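Local coordinates for NikO protein (PDB 4FQD) that is an enolpyruvyl transferase essential in nikkomycin biosynthesis, related to MurA, and probably moves the enolpyruvyl group of phosphoenolpyruvate onto a uridine nucleotide, at residues A[276-290]-A[309-323]. The protein carries 4 engineered substitutions. Numbering follows the deposited sequence.
Sequences VLLADEPLRITGPGI and VRVDVGADEVTAHPL
Leu283 and Ile285 of strand 283-286 pair antiparallel with Ala320 and Val318 of strand 317-320, each pair closed by two backbone hydrogen bonds. These are the two central strands of a four-stranded mixed sheet in the inverse α/β barrel of the EPSP synthase family. Strand 27-29, from early in the chain, flanks 283-286, and 311-313 flanks 317-320. Helices 265-278 and 290-296 pack on the apolar side of the sheet.

On that side Ile285 CB lies 3.7 Å from Val318 CG2. The other branch of Val318, CG1, meets Ile290 CG2 at 3.9 Å. Trp271 and Ile272 of helix 265-278 touch Ile285, and Val294 touches Val318.

Arg284, Thr286, Glu317 and Thr319 line the other side. The Arg284 chain bends at chi3 (61°) and brings NH1 to Glu317 OE2 at 2.7 Å. This salt bridge contains a weak, bent hydrogen bond, and the guanidinium and carboxylate planes stand 52° apart. Just before strand 283-286, Pro282 CB touches Thr319 CG2 at 3.5 Å and lies over one face of the His321 ring as a CH-pi contact. Arg310 NE lies over the opposite face, and Asp312 OD2 accepts a hydrogen bond from His321 NE2.

Val276 of helix 265-278 accepts the N-H of Leu323 through its O, and Val276 CG1 packs on Leu323 CD2 at 3.6 Å. At the far end of the strand pair, Gly287 to Ile290 form a type II turn. Asp316 grips it twice: its O takes Gly287 N, and its OD1 takes Gly289 N at 2.9 Å, on the anti side of the carboxylate.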
loop_
_atom_site.group_PDB
_atom_site.type_symbol
_atom_site.label_atom_id
_atom_site.label_comp_id
_atom_site.label_asym_id
_atom_site.label_seq_id
_atom_site.Cartn_x
_atom_site.Cartn_y
_atom_site.Cartn_z
ATOM N N VAL A 276 -7.069 -21.214 -10.705
ATOM C CA VAL A 276 -7.875 -20.122 -11.241
ATOM C C VAL A 276 -7.570 -19.859 -12.716
ATOM O O VAL A 276 -8.476 -19.595 -13.510
ATOM C CB VAL A 276 -7.670 -18.823 -10.422
ATOM C CG1 VAL A 276 -8.256 -17.622 -11.144
ATOM C CG2 VAL A 276 -8.288 -18.966 -9.039
ATOM N N LEU A 277 -6.296 -19.956 -13.084
ATOM C CA LEU A 277 -5.856 -19.542 -14.414
ATOM C C LEU A 277 -5.621 -20.684 -15.404
ATOM O O LEU A 277 -5.658 -20.469 -16.615
ATOM C CB LEU A 277 -4.587 -18.693 -14.306
ATOM C CG LEU A 277 -4.691 -17.428 -13.452
ATOM C CD1 LEU A 277 -3.366 -16.681 -13.430
ATOM C CD2 LEU A 277 -5.812 -16.532 -13.955
ATOM N N LEU A 278 -5.381 -21.891 -14.902
ATOM C CA LEU A 278 -4.979 -22.994 -15.774
ATOM C C LEU A 278 -5.953 -24.170 -15.814
ATOM O O LEU A 278 -5.932 -24.962 -16.754
ATOM C CB LEU A 278 -3.579 -23.488 -15.396
ATOM C CG LEU A 278 -2.471 -22.433 -15.402
ATOM C CD1 LEU A 278 -1.145 -23.042 -14.968
ATOM C CD2 LEU A 278 -2.347 -21.782 -16.773
ATOM N N ALA A 279 -6.803 -24.287 -14.799
ATOM C CA ALA A 279 -7.734 -25.409 -14.719
ATOM C C ALA A 279 -9.049 -25.123 -15.439
ATOM O O ALA A 279 -9.417 -23.966 -15.640
ATOM C CB ALA A 279 -7.991 -25.784 -13.266
ATOM N N ASP A 280 -9.750 -26.183 -15.831
ATOM C CA ASP A 280 -11.061 -26.043 -16.461
ATOM C C ASP A 280 -12.162 -26.557 -15.535
ATOM O O ASP A 280 -13.349 -26.348 -15.785
ATOM C CB ASP A 280 -11.104 -26.765 -17.809
ATOM C CG ASP A 280 -10.755 -28.231 -17.696
ATOM O OD1 ASP A 280 -10.123 -28.610 -16.689
ATOM O OD2 ASP A 280 -11.105 -29.004 -18.611
ATOM N N GLU A 281 -11.751 -27.233 -14.468
ATOM C CA GLU A 281 -12.659 -27.647 -13.406
ATOM C C GLU A 281 -12.067 -27.220 -12.065
ATOM O O GLU A 281 -10.852 -27.043 -11.959
ATOM C CB GLU A 281 -12.880 -29.161 -13.441
ATOM C CG GLU A 281 -13.860 -29.620 -14.510
ATOM C CD GLU A 281 -15.259 -29.064 -14.303
ATOM O OE1 GLU A 281 -15.793 -29.180 -13.179
ATOM O OE2 GLU A 281 -15.826 -28.507 -15.267
ATOM N N PRO A 282 -12.922 -27.032 -11.044
ATOM C CA PRO A 282 -12.472 -26.654 -9.700
ATOM C C PRO A 282 -11.343 -27.544 -9.186
ATOM O O PRO A 282 -11.523 -28.751 -9.027
ATOM C CB PRO A 282 -13.729 -26.852 -8.853
ATOM C CG PRO A 282 -14.838 -26.555 -9.788
ATOM C CD PRO A 282 -14.394 -27.078 -11.130
ATOM N N LEU A 283 -10.185 -26.939 -8.939
ATOM C CA LEU A 283 -9.001 -27.678 -8.518
ATOM C C LEU A 283 -8.999 -27.930 -7.015
ATOM O O LEU A 283 -8.955 -26.995 -6.215
ATOM C CB LEU A 283 -7.735 -26.921 -8.920
ATOM C CG LEU A 283 -6.417 -27.661 -8.693
ATOM C CD1 LEU A 283 -6.325 -28.869 -9.613
ATOM C CD2 LEU A 283 -5.231 -26.732 -8.897
ATOM N N ARG A 284 -9.041 -29.203 -6.637
ATOM C CA ARG A 284 -9.042 -29.580 -5.230
ATOM C C ARG A 284 -7.615 -29.621 -4.692
ATOM O O ARG A 284 -6.750 -30.298 -5.249
ATOM C CB ARG A 284 -9.725 -30.935 -5.045
ATOM C CG ARG A 284 -10.567 -31.040 -3.785
ATOM C CD ARG A 284 -11.390 -32.317 -3.787
ATOM N NE ARG A 284 -10.543 -33.505 -3.840
ATOM C CZ ARG A 284 -10.107 -34.156 -2.768
ATOM N NH1 ARG A 284 -10.440 -33.736 -1.557
ATOM N NH2 ARG A 284 -9.339 -35.226 -2.904
ATOM N N ILE A 285 -7.376 -28.885 -3.611
ATOM C CA ILE A 285 -6.049 -28.797 -3.011
ATOM C C ILE A 285 -6.099 -29.277 -1.563
ATOM O O ILE A 285 -6.709 -28.634 -0.710
ATOM C CB ILE A 285 -5.523 -27.352 -3.046
ATOM C CG1 ILE A 285 -5.707 -26.752 -4.443
ATOM C CG2 ILE A 285 -4.066 -27.303 -2.618
ATOM C CD1 ILE A 285 -5.592 -25.243 -4.482
ATOM N N THR A 286 -5.450 -30.405 -1.289
ATOM C CA THR A 286 -5.541 -31.030 0.028
ATOM C C THR A 286 -4.301 -30.806 0.891
ATOM O O THR A 286 -3.229 -30.462 0.393
ATOM C CB THR A 286 -5.798 -32.546 -0.082
ATOM O OG1 THR A 286 -4.667 -33.183 -0.690
ATOM C CG2 THR A 286 -7.043 -32.818 -0.917
ATOM N N GLY A 287 -4.465 -31.014 2.194
ATOM C CA GLY A 287 -3.384 -30.865 3.149
ATOM C C GLY A 287 -3.928 -30.936 4.560
ATOM O O GLY A 287 -4.948 -30.319 4.859
ATOM N N PRO A 288 -3.254 -31.695 5.438
ATOM C CA PRO A 288 -3.712 -31.863 6.822
ATOM C C PRO A 288 -3.719 -30.541 7.585
ATOM O O PRO A 288 -2.661 -29.965 7.839
ATOM C CB PRO A 288 -2.680 -32.824 7.424
ATOM C CG PRO A 288 -1.472 -32.683 6.559
ATOM C CD PRO A 288 -1.994 -32.414 5.181
ATOM N N GLY A 289 -4.907 -30.067 7.939
ATOM C CA GLY A 289 -5.042 -28.812 8.653
ATOM C C GLY A 289 -4.767 -27.619 7.761
ATOM O O GLY A 289 -4.167 -26.635 8.193
ATOM N N ILE A 290 -5.213 -27.705 6.512
ATOM C CA ILE A 290 -4.997 -26.634 5.546
ATOM C C ILE A 290 -5.822 -25.399 5.899
ATOM O O ILE A 290 -5.543 -24.299 5.420
ATOM C CB ILE A 290 -5.325 -27.090 4.106
ATOM C CG1 ILE A 290 -4.587 -26.222 3.083
ATOM C CG2 ILE A 290 -6.825 -27.071 3.862
ATOM C CD1 ILE A 290 -4.792 -26.660 1.649
ATOM N N VAL A 309 -11.839 -13.759 -6.833
ATOM C CA VAL A 309 -11.416 -15.154 -6.863
ATOM C C VAL A 309 -12.215 -15.995 -5.871
ATOM O O VAL A 309 -12.272 -15.679 -4.683
ATOM C CB VAL A 309 -9.910 -15.292 -6.555
ATOM C CG1 VAL A 309 -9.544 -16.748 -6.308
ATOM C CG2 VAL A 309 -9.079 -14.705 -7.688
ATOM N N ARG A 310 -12.833 -17.064 -6.363
ATOM C CA ARG A 310 -13.618 -17.946 -5.508
ATOM C C ARG A 310 -12.819 -19.160 -5.045
ATOM O O ARG A 310 -12.315 -19.932 -5.860
ATOM C CB ARG A 310 -14.891 -18.411 -6.217
ATOM C CG ARG A 310 -15.622 -19.514 -5.466
ATOM C CD ARG A 310 -16.877 -19.969 -6.187
ATOM N NE ARG A 310 -17.459 -21.145 -5.546
ATOM C CZ ARG A 310 -18.601 -21.715 -5.916
ATOM N NH1 ARG A 310 -19.298 -21.215 -6.926
ATOM N NH2 ARG A 310 -19.050 -22.784 -5.272
ATOM N N VAL A 311 -12.707 -19.319 -3.730
ATOM C CA VAL A 311 -12.044 -20.478 -3.146
ATOM C C VAL A 311 -12.887 -21.076 -2.025
ATOM O O VAL A 311 -13.162 -20.414 -1.023
ATOM C CB VAL A 311 -10.654 -20.124 -2.586
ATOM C CG1 VAL A 311 -10.068 -21.311 -1.836
ATOM C CG2 VAL A 311 -9.722 -19.682 -3.703
ATOM N N ASP A 312 -13.302 -22.327 -2.200
ATOM C CA ASP A 312 -14.060 -23.029 -1.172
ATOM C C ASP A 312 -13.108 -23.571 -0.115
ATOM O O ASP A 312 -12.236 -24.384 -0.417
ATOM C CB ASP A 312 -14.866 -24.174 -1.787
ATOM C CG ASP A 312 -15.841 -23.695 -2.845
ATOM O OD1 ASP A 312 -16.342 -22.559 -2.719
ATOM O OD2 ASP A 312 -16.102 -24.455 -3.801
ATOM N N VAL A 313 -13.275 -23.119 1.123
ATOM C CA VAL A 313 -12.371 -23.509 2.200
ATOM C C VAL A 313 -12.965 -24.586 3.103
ATOM O O VAL A 313 -14.024 -24.395 3.703
ATOM C CB VAL A 313 -11.958 -22.299 3.057
ATOM C CG1 VAL A 313 -11.096 -22.746 4.228
ATOM C CG2 VAL A 313 -11.223 -21.275 2.206
ATOM N N GLY A 314 -12.271 -25.716 3.192
ATOM C CA GLY A 314 -12.669 -26.797 4.074
ATOM C C GLY A 314 -11.655 -26.998 5.184
ATOM O O GLY A 314 -10.885 -26.092 5.502
ATOM N N ALA A 315 -11.650 -28.189 5.773
ATOM C CA ALA A 315 -10.743 -28.489 6.874
ATOM C C ALA A 315 -9.384 -28.966 6.372
ATOM O O ALA A 315 -8.350 -28.387 6.709
ATOM C CB ALA A 315 -11.358 -29.526 7.793
ATOM N N ASP A 316 -9.393 -30.024 5.570
ATOM C CA ASP A 316 -8.158 -30.586 5.036
ATOM C C ASP A 316 -8.046 -30.370 3.531
ATOM O O ASP A 316 -7.191 -30.962 2.874
ATOM C CB ASP A 316 -8.057 -32.078 5.357
ATOM C CG ASP A 316 -8.065 -32.354 6.847
ATOM O OD1 ASP A 316 -7.058 -32.038 7.516
ATOM O OD2 ASP A 316 -9.075 -32.895 7.347
ATOM N N GLU A 317 -8.912 -29.520 2.990
ATOM C CA GLU A 317 -8.892 -29.236 1.562
ATOM C C GLU A 317 -9.446 -27.853 1.235
ATOM O O GLU A 317 -10.303 -27.327 1.946
ATOM C CB GLU A 317 -9.677 -30.300 0.789
ATOM C CG GLU A 317 -11.179 -30.254 1.022
ATOM C CD GLU A 317 -11.946 -31.135 0.055
ATOM O OE1 GLU A 317 -12.585 -30.587 -0.868
ATOM O OE2 GLU A 317 -11.916 -32.372 0.220
ATOM N N VAL A 318 -8.936 -27.264 0.159
ATOM C CA VAL A 318 -9.515 -26.049 -0.397
ATOM C C VAL A 318 -9.753 -26.252 -1.888
ATOM O O VAL A 318 -9.061 -27.040 -2.534
ATOM C CB VAL A 318 -8.625 -24.808 -0.172
ATOM C CG1 VAL A 318 -8.399 -24.584 1.314
ATOM C CG2 VAL A 318 -7.300 -24.951 -0.903
ATOM N N THR A 319 -10.743 -25.552 -2.429
ATOM C CA THR A 319 -11.098 -25.712 -3.830
ATOM C C THR A 319 -11.032 -24.385 -4.579
ATOM O O THR A 319 -11.806 -23.469 -4.307
ATOM C CB THR A 319 -12.498 -26.328 -3.985
ATOM O OG1 THR A 319 -12.496 -27.660 -3.457
ATOM C CG2 THR A 319 -12.897 -26.375 -5.445
ATOM N N ALA A 320 -10.097 -24.294 -5.520
ATOM C CA ALA A 320 -9.922 -23.083 -6.311
ATOM C C ALA A 320 -10.651 -23.192 -7.645
ATOM O O ALA A 320 -10.425 -24.127 -8.413
ATOM C CB ALA A 320 -8.444 -22.803 -6.530
ATOM N N HIS A 321 -11.527 -22.230 -7.914
ATOM C CA HIS A 321 -12.340 -22.246 -9.125
ATOM C C HIS A 321 -11.702 -21.440 -10.250
ATOM O O HIS A 321 -11.195 -20.341 -10.025
ATOM C CB HIS A 321 -13.743 -21.709 -8.835
ATOM C CG HIS A 321 -14.532 -22.558 -7.886
ATOM N ND1 HIS A 321 -15.691 -23.203 -8.254
ATOM C CD2 HIS A 321 -14.326 -22.866 -6.585
ATOM C CE1 HIS A 321 -16.168 -23.873 -7.221
ATOM N NE2 HIS A 321 -15.356 -23.686 -6.194
ATOM N N PRO A 322 -11.726 -21.991 -11.472
ATOM C CA PRO A 322 -11.234 -21.297 -12.666
ATOM C C PRO A 322 -12.016 -20.013 -12.926
ATOM O O PRO A 322 -13.096 -19.823 -12.364
ATOM C CB PRO A 322 -11.499 -22.304 -13.788
ATOM C CG PRO A 322 -11.530 -23.628 -13.109
ATOM C CD PRO A 322 -12.157 -23.366 -11.775
ATOM N N LEU A 323 -11.470 -19.146 -13.773
ATOM C CA LEU A 323 -12.115 -17.881 -14.103
ATOM C C LEU A 323 -13.479 -18.076 -14.757
ATOM O O LEU A 323 -13.646 -18.924 -15.633
ATOM C CB LEU A 323 -11.219 -17.049 -15.023
ATOM C CG LEU A 323 -9.971 -16.436 -14.389
ATOM C CD1 LEU A 323 -9.167 -15.674 -15.428
ATOM C CD2 LEU A 323 -10.362 -15.527 -13.237
#